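PDB 3N9T: PnpC from Pseudomonas putida, which catalyses, as a ferric iron-dependent hydroxyquinol 1,2-dioxygenase, the intradiol cleavage of the hydroxyquinol ring. Local coordinates for residues H212-A217 with D240-S245. Residues are numbered along the deposited sequence; the frame is centred on the assembly and turned at random.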
loop_
_atom_site.group_PDB
_atom_site.type_symbol
_atom_site.label_atom_id
_atom_site.label_comp_id
_atom_site.label_asym_id
_atom_site.label_seq_id
_atom_site.Cartn_x
_atom_site.Cartn_y
_atom_site.Cartn_z
ATOM N N HIS A 212 -3.224 3.710 -21.200
ATOM C CA HIS A 212 -2.968 5.109 -21.488
ATOM C C HIS A 212 -3.246 5.991 -20.212
ATOM O O HIS A 212 -3.834 5.503 -19.242
ATOM C CB HIS A 212 -3.818 5.530 -22.708
ATOM C CG HIS A 212 -5.286 5.656 -22.421
ATOM N ND1 HIS A 212 -5.783 6.536 -21.486
ATOM C CD2 HIS A 212 -6.362 5.028 -22.958
ATOM C CE1 HIS A 212 -7.099 6.422 -21.436
ATOM N NE2 HIS A 212 -7.478 5.531 -22.334
ATOM N N ALA A 213 -2.815 7.244 -20.227
ATOM C CA ALA A 213 -2.996 8.134 -19.096
ATOM C C ALA A 213 -4.084 9.195 -19.316
ATOM O O ALA A 213 -4.066 10.232 -18.637
ATOM C CB ALA A 213 -1.622 8.793 -18.722
ATOM N N TRP A 214 -5.024 8.977 -20.250
ATOM C CA TRP A 214 -5.983 10.052 -20.587
ATOM C C TRP A 214 -7.250 10.026 -19.765
ATOM O O TRP A 214 -7.858 8.962 -19.533
ATOM C CB TRP A 214 -6.381 10.084 -22.069
ATOM C CG TRP A 214 -5.263 10.433 -22.985
ATOM C CD1 TRP A 214 -4.349 9.573 -23.503
ATOM C CD2 TRP A 214 -4.915 11.728 -23.470
ATOM N NE1 TRP A 214 -3.449 10.252 -24.288
ATOM C CE2 TRP A 214 -3.777 11.574 -24.297
ATOM C CE3 TRP A 214 -5.482 13.004 -23.341
ATOM C CZ2 TRP A 214 -3.202 12.634 -24.982
ATOM C CZ3 TRP A 214 -4.895 14.054 -24.007
ATOM C CH2 TRP A 214 -3.737 13.879 -24.778
ATOM N N ARG A 215 -7.702 11.221 -19.422
ATOM C CA ARG A 215 -9.109 11.414 -19.097
ATOM C C ARG A 215 -9.956 11.922 -20.264
ATOM O O ARG A 215 -9.524 12.824 -20.980
ATOM C CB ARG A 215 -9.231 12.365 -17.963
ATOM C CG ARG A 215 -8.347 11.876 -16.800
ATOM C CD ARG A 215 -9.052 12.002 -15.494
ATOM N NE ARG A 215 -10.358 11.366 -15.498
ATOM C CZ ARG A 215 -11.355 11.800 -14.756
ATOM N NH1 ARG A 215 -11.164 12.830 -13.956
ATOM N NH2 ARG A 215 -12.530 11.204 -14.780
ATOM N N PRO A 216 -11.158 11.357 -20.441
ATOM C CA PRO A 216 -12.088 12.012 -21.378
ATOM C C PRO A 216 -12.436 13.433 -20.948
ATOM O O PRO A 216 -12.461 13.733 -19.755
ATOM C CB PRO A 216 -13.356 11.160 -21.309
ATOM C CG PRO A 216 -13.243 10.390 -20.021
ATOM C CD PRO A 216 -11.807 10.291 -19.639
ATOM N N ALA A 217 -12.749 14.278 -21.936
ATOM C CA ALA A 217 -13.159 15.671 -21.696
ATOM C C ALA A 217 -14.343 15.776 -20.734
ATOM O O ALA A 217 -15.280 14.988 -20.802
ATOM C CB ALA A 217 -13.462 16.369 -23.056
ATOM N N ASP A 240 -16.315 11.410 -26.707
ATOM C CA ASP A 240 -14.878 11.552 -26.420
ATOM C C ASP A 240 -14.244 10.208 -26.733
ATOM O O ASP A 240 -14.835 9.190 -26.461
ATOM C CB ASP A 240 -14.646 11.952 -24.947
ATOM C CG ASP A 240 -13.194 12.222 -24.636
ATOM O OD1 ASP A 240 -12.804 13.406 -24.529
ATOM O OD2 ASP A 240 -12.420 11.248 -24.497
ATOM N N PRO A 241 -13.053 10.199 -27.336
ATOM C CA PRO A 241 -12.551 8.858 -27.666
ATOM C C PRO A 241 -12.091 8.020 -26.450
ATOM O O PRO A 241 -11.800 6.850 -26.605
ATOM C CB PRO A 241 -11.360 9.151 -28.575
ATOM C CG PRO A 241 -10.885 10.551 -28.149
ATOM C CD PRO A 241 -12.131 11.268 -27.725
ATOM N N TYR A 242 -12.122 8.587 -25.239
ATOM C CA TYR A 242 -11.588 7.920 -24.037
ATOM C C TYR A 242 -12.666 7.597 -23.015
ATOM O O TYR A 242 -12.362 7.128 -21.917
ATOM C CB TYR A 242 -10.537 8.798 -23.378
ATOM C CG TYR A 242 -9.318 9.001 -24.237
ATOM C CD1 TYR A 242 -8.515 7.906 -24.643
ATOM C CD2 TYR A 242 -8.950 10.286 -24.654
ATOM C CE1 TYR A 242 -7.400 8.082 -25.433
ATOM C CE2 TYR A 242 -7.854 10.465 -25.498
ATOM C CZ TYR A 242 -7.081 9.381 -25.863
ATOM O OH TYR A 242 -5.953 9.625 -26.645
ATOM N N LEU A 243 -13.923 7.820 -23.402
ATOM C CA LEU A 243 -15.097 7.617 -22.553
ATOM C C LEU A 243 -15.169 6.236 -21.954
ATOM O O LEU A 243 -15.604 6.075 -20.802
ATOM C CB LEU A 243 -16.371 7.881 -23.375
ATOM C CG LEU A 243 -17.593 8.635 -22.832
ATOM C CD1 LEU A 243 -17.241 9.865 -21.917
ATOM C CD2 LEU A 243 -18.475 9.054 -24.021
ATOM N N ASP A 244 -14.726 5.233 -22.714
ATOM C CA ASP A 244 -14.806 3.839 -22.275
ATOM C C ASP A 244 -13.504 3.416 -21.624
ATOM O O ASP A 244 -13.376 2.286 -21.250
ATOM C CB ASP A 244 -15.133 2.853 -23.459
ATOM C CG ASP A 244 -16.543 3.097 -24.047
ATOM O OD1 ASP A 244 -17.522 3.133 -23.245
ATOM O OD2 ASP A 244 -16.710 3.279 -25.293
ATOM N N SER A 245 -12.524 4.312 -21.533
ATOM C CA SER A 245 -11.225 3.908 -21.063
ATOM C C SER A 245 -10.602 4.990 -20.130
ATOM O O SER A 245 -9.408 5.141 -20.088
ATOM C CB SER A 245 -10.313 3.556 -22.297
ATOM O OG SER A 245 -9.997 4.750 -22.986
#
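Tyr242 wedges its ring against Trp214 and His212 in an aromatic cluster that joins the start of strand 214-224 to the turn-rich loop between strands 231-237 and 256-262. The Tyr242 ring lies almost parallel to the Trp214 five-membered ring, an offset stack with planes at 2°, and Trp214 CB sits over the centre of the same tyrosine face, 3.6 Å from the centroid. Against His212 the tyrosine turns an edge, bringing CD1 to 3.5 Å from His212 NE2 over the imidazole face. Both imidazole nitrogens are engaged: ND1 accepts from Trp214 N, while NE2 and Ser245 OG share a nearly straight 2.7 Å hydrogen bond. At the other end, with CG anti to the backbone N (chi1 -175°), the Asp240 carboxylate reaches across to 212-217, where OD1 accepts a nearly straight hydrogen bond from Ala217 N at 2.7 Å, met from above the carboxylate plane; OD2 accepts from Tyr242 N, closing an Asx turn. Cutting Tyr242 back to an alanine is likely to cost Trp214 its stacking partner and His212 the edge that meets its face. Arg215 starts off away from 240-245, its NH2 salt-bridged to Asp246; the same strand carries iron ligands His218 and His220 of the intradiol dioxygenase site.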